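SLT domain-containing protein (Bdellovibrio bacteriovorus HD100, PDB 6TAB) is a lysozyme-like peptidoglycan hydrolase of altered substrate specificity that facilitates exit of the predatory bacterium from its prey cell. Local coordinates at residues Gln130-Phe142 and Thr238-Ile252. Residues are numbered along the deposited sequence; the frame is centred on the assembly and turned at random.
Sequences QYWAFVLSSMVRF and TSYKSIVSWSQNLSI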
loop_
_atom_site.group_PDB
_atom_site.type_symbol
_atom_site.label_atom_id
_atom_site.label_comp_id
_atom_site.label_asym_id
_atom_site.label_seq_id
_atom_site.Cartn_x
_atom_site.Cartn_y
_atom_site.Cartn_z
ATOM N N GLN A 130 8.184 -8.540 5.612
ATOM C CA GLN A 130 7.942 -7.748 6.834
ATOM C C GLN A 130 7.901 -6.242 6.511
ATOM O O GLN A 130 7.034 -5.508 7.079
ATOM C CB GLN A 130 8.989 -8.072 7.912
ATOM C CG GLN A 130 8.848 -9.459 8.541
ATOM C CD GLN A 130 9.998 -9.778 9.468
ATOM O OE1 GLN A 130 10.372 -8.977 10.326
ATOM N NE2 GLN A 130 10.557 -10.972 9.336
ATOM N N TYR A 131 8.842 -5.750 5.683
ATOM C CA TYR A 131 8.922 -4.339 5.280
ATOM C C TYR A 131 7.597 -3.895 4.616
ATOM O O TYR A 131 6.984 -2.879 4.976
ATOM C CB TYR A 131 10.135 -4.122 4.324
ATOM C CG TYR A 131 10.187 -2.703 3.800
ATOM C CD1 TYR A 131 10.700 -1.668 4.569
ATOM C CD2 TYR A 131 9.693 -2.370 2.546
ATOM C CE1 TYR A 131 10.667 -0.342 4.162
ATOM C CE2 TYR A 131 9.695 -1.062 2.092
ATOM C CZ TYR A 131 10.173 -0.034 2.893
ATOM O OH TYR A 131 10.118 1.274 2.460
ATOM N N TRP A 132 7.184 -4.659 3.585
ATOM C CA TRP A 132 5.994 -4.257 2.801
ATOM C C TRP A 132 4.714 -4.320 3.643
ATOM O O TRP A 132 3.816 -3.468 3.459
ATOM C CB TRP A 132 5.900 -5.025 1.459
ATOM C CG TRP A 132 6.825 -4.403 0.450
ATOM C CD1 TRP A 132 8.059 -4.857 0.062
ATOM C CD2 TRP A 132 6.686 -3.103 -0.160
ATOM N NE1 TRP A 132 8.668 -3.961 -0.797
ATOM C CE2 TRP A 132 7.835 -2.873 -0.965
ATOM C CE3 TRP A 132 5.672 -2.147 -0.144
ATOM C CZ2 TRP A 132 8.013 -1.665 -1.637
ATOM C CZ3 TRP A 132 5.827 -0.990 -0.873
ATOM C CH2 TRP A 132 6.987 -0.748 -1.608
ATOM N N ALA A 133 4.587 -5.317 4.532
ATOM C CA ALA A 133 3.403 -5.313 5.459
ATOM C C ALA A 133 3.388 -4.049 6.355
ATOM O O ALA A 133 2.329 -3.439 6.546
ATOM C CB ALA A 133 3.338 -6.582 6.254
ATOM N N PHE A 134 4.557 -3.625 6.852
ATOM C CA PHE A 134 4.644 -2.412 7.651
ATOM C C PHE A 134 4.247 -1.179 6.816
ATOM O O PHE A 134 3.440 -0.303 7.232
ATOM C CB PHE A 134 6.036 -2.229 8.267
ATOM C CG PHE A 134 6.116 -1.012 9.167
ATOM C CD1 PHE A 134 6.382 0.251 8.646
ATOM C CD2 PHE A 134 5.817 -1.093 10.528
ATOM C CE1 PHE A 134 6.376 1.386 9.445
ATOM C CE2 PHE A 134 5.811 0.046 11.327
ATOM C CZ PHE A 134 6.076 1.288 10.797
ATOM N N VAL A 135 4.836 -1.025 5.605
ATOM C CA VAL A 135 4.516 0.149 4.766
ATOM C C VAL A 135 3.009 0.191 4.430
ATOM O O VAL A 135 2.356 1.248 4.538
ATOM C CB VAL A 135 5.389 0.217 3.502
ATOM C CG1 VAL A 135 4.905 1.295 2.538
ATOM C CG2 VAL A 135 6.852 0.451 3.879
ATOM N N LEU A 136 2.427 -0.966 4.055
ATOM C CA LEU A 136 0.977 -1.006 3.827
ATOM C C LEU A 136 0.210 -0.529 5.072
ATOM O O LEU A 136 -0.790 0.239 4.941
ATOM C CB LEU A 136 0.535 -2.432 3.442
ATOM C CG LEU A 136 0.750 -2.858 2.007
ATOM C CD1 LEU A 136 0.605 -4.369 1.874
ATOM C CD2 LEU A 136 -0.239 -2.155 1.062
ATOM N N SER A 137 0.634 -0.928 6.291
ATOM C CA SER A 137 -0.062 -0.517 7.539
ATOM C C SER A 137 0.044 1.000 7.735
ATOM O O SER A 137 -0.900 1.617 8.287
ATOM C CB SER A 137 0.400 -1.321 8.749
ATOM O OG SER A 137 1.679 -0.912 9.256
ATOM N N SER A 138 1.173 1.618 7.332
ATOM C CA SER A 138 1.344 3.068 7.432
ATOM C C SER A 138 0.422 3.800 6.446
ATOM O O SER A 138 -0.101 4.900 6.740
ATOM C CB SER A 138 2.801 3.509 7.339
ATOM O OG SER A 138 3.343 3.396 6.042
ATOM N N MET A 139 0.241 3.220 5.244
ATOM C CA MET A 139 -0.709 3.793 4.266
ATOM C C MET A 139 -2.154 3.707 4.809
ATOM O O MET A 139 -2.937 4.678 4.682
ATOM C CB MET A 139 -0.562 3.076 2.916
ATOM C CG MET A 139 0.824 3.267 2.279
ATOM S SD MET A 139 1.189 2.022 0.969
ATOM C CE MET A 139 -0.153 2.371 -0.172
ATOM N N VAL A 140 -2.519 2.554 5.389
ATOM C CA VAL A 140 -3.862 2.384 6.019
ATOM C C VAL A 140 -4.077 3.446 7.117
ATOM O O VAL A 140 -5.182 4.022 7.201
ATOM C CB VAL A 140 -4.029 0.944 6.536
ATOM C CG1 VAL A 140 -5.285 0.825 7.410
ATOM C CG2 VAL A 140 -4.043 -0.086 5.390
ATOM N N ARG A 141 -3.055 3.692 7.944
ATOM C CA ARG A 141 -3.177 4.684 9.040
ATOM C C ARG A 141 -3.697 6.013 8.474
ATOM O O ARG A 141 -4.615 6.616 9.057
ATOM C CB ARG A 141 -1.827 4.919 9.745
ATOM C CG ARG A 141 -1.729 6.157 10.641
ATOM C CD ARG A 141 -2.688 6.257 11.800
ATOM N NE ARG A 141 -2.520 7.560 12.467
ATOM C CZ ARG A 141 -3.178 8.674 12.156
ATOM N NH1 ARG A 141 -4.029 8.688 11.136
ATOM N NH2 ARG A 141 -2.975 9.765 12.892
ATOM N N PHE A 142 -3.121 6.470 7.350
ATOM C CA PHE A 142 -3.462 7.820 6.819
ATOM C C PHE A 142 -4.648 7.818 5.843
ATOM O O PHE A 142 -5.276 8.878 5.682
ATOM C CB PHE A 142 -2.218 8.534 6.255
ATOM C CG PHE A 142 -1.245 8.927 7.341
ATOM C CD1 PHE A 142 -1.571 9.928 8.262
ATOM C CD2 PHE A 142 -0.084 8.203 7.553
ATOM C CE1 PHE A 142 -0.700 10.241 9.294
ATOM C CE2 PHE A 142 0.785 8.522 8.577
ATOM C CZ PHE A 142 0.458 9.527 9.466
ATOM N N THR A 238 1.547 15.799 6.719
ATOM C CA THR A 238 1.855 14.921 7.807
ATOM C C THR A 238 1.926 13.462 7.331
ATOM O O THR A 238 2.796 12.699 7.794
ATOM C CB THR A 238 0.838 15.136 8.933
ATOM O OG1 THR A 238 0.870 16.498 9.380
ATOM C CG2 THR A 238 1.085 14.181 10.073
ATOM N N SER A 239 1.006 13.056 6.449
ATOM C CA SER A 239 0.939 11.660 5.993
ATOM C C SER A 239 2.263 11.231 5.337
ATOM O O SER A 239 2.909 10.278 5.777
ATOM C CB SER A 239 -0.248 11.452 5.079
ATOM O OG SER A 239 -0.177 12.279 3.913
ATOM N N TYR A 240 2.640 11.938 4.269
ATOM C CA TYR A 240 3.869 11.591 3.502
ATOM C C TYR A 240 5.100 11.647 4.428
ATOM O O TYR A 240 5.922 10.712 4.446
ATOM C CB TYR A 240 4.057 12.521 2.298
ATOM C CG TYR A 240 5.395 12.317 1.602
ATOM C CD1 TYR A 240 5.577 11.281 0.699
ATOM C CD2 TYR A 240 6.496 13.117 1.874
ATOM C CE1 TYR A 240 6.805 11.046 0.092
ATOM C CE2 TYR A 240 7.729 12.911 1.261
ATOM C CZ TYR A 240 7.883 11.873 0.354
ATOM O OH TYR A 240 9.108 11.618 -0.227
ATOM N N LYS A 241 5.227 12.734 5.214
ATOM C CA LYS A 241 6.423 12.897 6.078
ATOM C C LYS A 241 6.541 11.742 7.088
ATOM O O LYS A 241 7.652 11.246 7.346
ATOM C CB LYS A 241 6.429 14.273 6.768
ATOM C CG LYS A 241 6.677 15.460 5.832
ATOM C CD LYS A 241 6.801 16.820 6.499
ATOM C CE LYS A 241 5.599 17.188 7.330
ATOM N NZ LYS A 241 5.760 18.549 7.884
ATOM N N SER A 242 5.406 11.310 7.653
ATOM C CA SER A 242 5.353 10.222 8.606
ATOM C C SER A 242 5.667 8.864 7.968
ATOM O O SER A 242 6.439 8.081 8.517
ATOM C CB SER A 242 4.008 10.169 9.327
ATOM O OG SER A 242 3.754 11.338 10.102
ATOM N N ILE A 243 5.079 8.580 6.804
ATOM C CA ILE A 243 5.354 7.310 6.112
ATOM C C ILE A 243 6.859 7.191 5.826
ATOM O O ILE A 243 7.476 6.128 6.082
ATOM C CB ILE A 243 4.487 7.177 4.834
ATOM C CG1 ILE A 243 3.008 7.009 5.211
ATOM C CG2 ILE A 243 4.936 6.002 3.957
ATOM C CD1 ILE A 243 2.021 7.141 4.078
ATOM N N VAL A 244 7.467 8.265 5.280
ATOM C CA VAL A 244 8.916 8.220 4.950
ATOM C C VAL A 244 9.765 8.037 6.230
ATOM O O VAL A 244 10.692 7.242 6.248
ATOM C CB VAL A 244 9.363 9.495 4.200
ATOM C CG1 VAL A 244 10.882 9.657 4.132
ATOM C CG2 VAL A 244 8.773 9.534 2.810
ATOM N N SER A 245 9.455 8.812 7.307
ATOM C CA SER A 245 10.214 8.761 8.560
ATOM C C SER A 245 10.139 7.358 9.197
ATOM O O SER A 245 11.160 6.767 9.609
ATOM C CB SER A 245 9.748 9.825 9.539
ATOM O OG SER A 245 10.586 9.849 10.694
ATOM N N TRP A 246 8.918 6.822 9.305
ATOM C CA TRP A 246 8.740 5.514 9.954
ATOM C C TRP A 246 9.463 4.416 9.161
ATOM O O TRP A 246 10.092 3.538 9.746
ATOM C CB TRP A 246 7.266 5.196 10.165
ATOM C CG TRP A 246 6.508 6.143 11.065
ATOM C CD1 TRP A 246 6.996 7.086 11.916
ATOM C CD2 TRP A 246 5.079 6.288 11.105
ATOM N NE1 TRP A 246 5.963 7.796 12.501
ATOM C CE2 TRP A 246 4.767 7.320 12.018
ATOM C CE3 TRP A 246 4.042 5.685 10.391
ATOM C CZ2 TRP A 246 3.455 7.710 12.274
ATOM C CZ3 TRP A 246 2.741 6.050 10.665
ATOM C CH2 TRP A 246 2.451 7.044 11.610
ATOM N N SER A 247 9.368 4.446 7.820
ATOM C CA SER A 247 10.057 3.470 6.946
ATOM C C SER A 247 11.583 3.498 7.159
ATOM O O SER A 247 12.229 2.468 7.426
ATOM C CB SER A 247 9.703 3.759 5.492
ATOM O OG SER A 247 10.441 2.945 4.585
ATOM N N GLN A 248 12.175 4.704 7.056
ATOM C CA GLN A 248 13.650 4.816 7.021
ATOM C C GLN A 248 14.261 4.537 8.407
ATOM O O GLN A 248 15.477 4.207 8.479
ATOM C CB GLN A 248 14.081 6.134 6.388
ATOM C CG GLN A 248 13.888 7.317 7.309
ATOM C CD GLN A 248 13.931 8.692 6.654
ATOM O OE1 GLN A 248 14.121 8.901 5.451
ATOM N NE2 GLN A 248 13.689 9.667 7.466
ATOM N N ASN A 249 13.450 4.583 9.476
ATOM C CA ASN A 249 13.925 4.313 10.858
ATOM C C ASN A 249 13.631 2.877 11.330
ATOM O O ASN A 249 13.978 2.543 12.489
ATOM C CB ASN A 249 13.390 5.386 11.808
ATOM C CG ASN A 249 14.072 6.728 11.566
ATOM O OD1 ASN A 249 13.428 7.748 11.390
ATOM N ND2 ASN A 249 15.396 6.751 11.638
ATOM N N LEU A 250 13.059 2.013 10.482
ATOM C CA LEU A 250 12.952 0.619 10.826
ATOM C C LEU A 250 14.369 0.058 11.046
ATOM O O LEU A 250 15.299 0.365 10.259
ATOM C CB LEU A 250 12.212 -0.141 9.715
ATOM C CG LEU A 250 10.704 0.199 9.452
ATOM C CD1 LEU A 250 10.265 -0.566 8.243
ATOM C CD2 LEU A 250 9.890 -0.132 10.705
ATOM N N SER A 251 14.543 -0.828 12.042
ATOM C CA SER A 251 15.872 -1.368 12.381
ATOM C C SER A 251 16.505 -2.076 11.177
ATOM O O SER A 251 17.721 -1.986 10.950
ATOM C CB SER A 251 15.833 -2.235 13.649
ATOM O OG SER A 251 14.982 -3.377 13.458
ATOM N N ILE A 252 15.680 -2.768 10.402
ATOM C CA ILE A 252 16.175 -3.513 9.218
ATOM C C ILE A 252 16.663 -2.584 8.094
ATOM O O ILE A 252 17.395 -3.040 7.175
ATOM C CB ILE A 252 15.139 -4.543 8.715
ATOM C CG1 ILE A 252 13.855 -3.868 8.203
ATOM C CG2 ILE A 252 14.903 -5.607 9.792
ATOM C CD1 ILE A 252 12.851 -4.799 7.570
HETATM O O HOH W 1 6.235 3.574 6.688
#
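Trans chi1 torsions in Tyr131 (176°) and Phe134 (-177°) carry these rings to Ser247 and Leu250, whereas Phe142, its CG anti to the carbonyl carbon, lies against the start of helix 238-248. The helices pack antiparallel at 159°, their axes 10.0 Å apart. Phe142 is a knob among Thr238, Ser239, Ser242 and Ile243: CA of Ser239 stands 3.7 Å from the ring centroid over one face, and CG of Arg141 covers the opposite face. Beside it the six-membered ring of Trp246 is similarly oriented but displaced, touching through CH2 rather than stacking. Ile243 lies between Ser138 and Phe142. Leu250 sets CD2 squarely over the centre of Phe134, 3.9 Å from the centroid, while Trp246 CB meets that ring at its edge. Polar links interrupt this apolar seam. Tyr131 OH donates to Ser247 OG at 2.7 Å, the one direct hydrogen bond between the segments; Phe116 O of helix 113-116 also holds that hydroxyl. Ser138 OG donates to Val135 O of its own helix and accepts from a water that also donates to Ile243 O. Aromatic and aliphatic packing thus joins helix 125-144 to helix 238-248 and the turn after it, consistent with the lysozyme-like fold, with buried hydroxyls held from several sides.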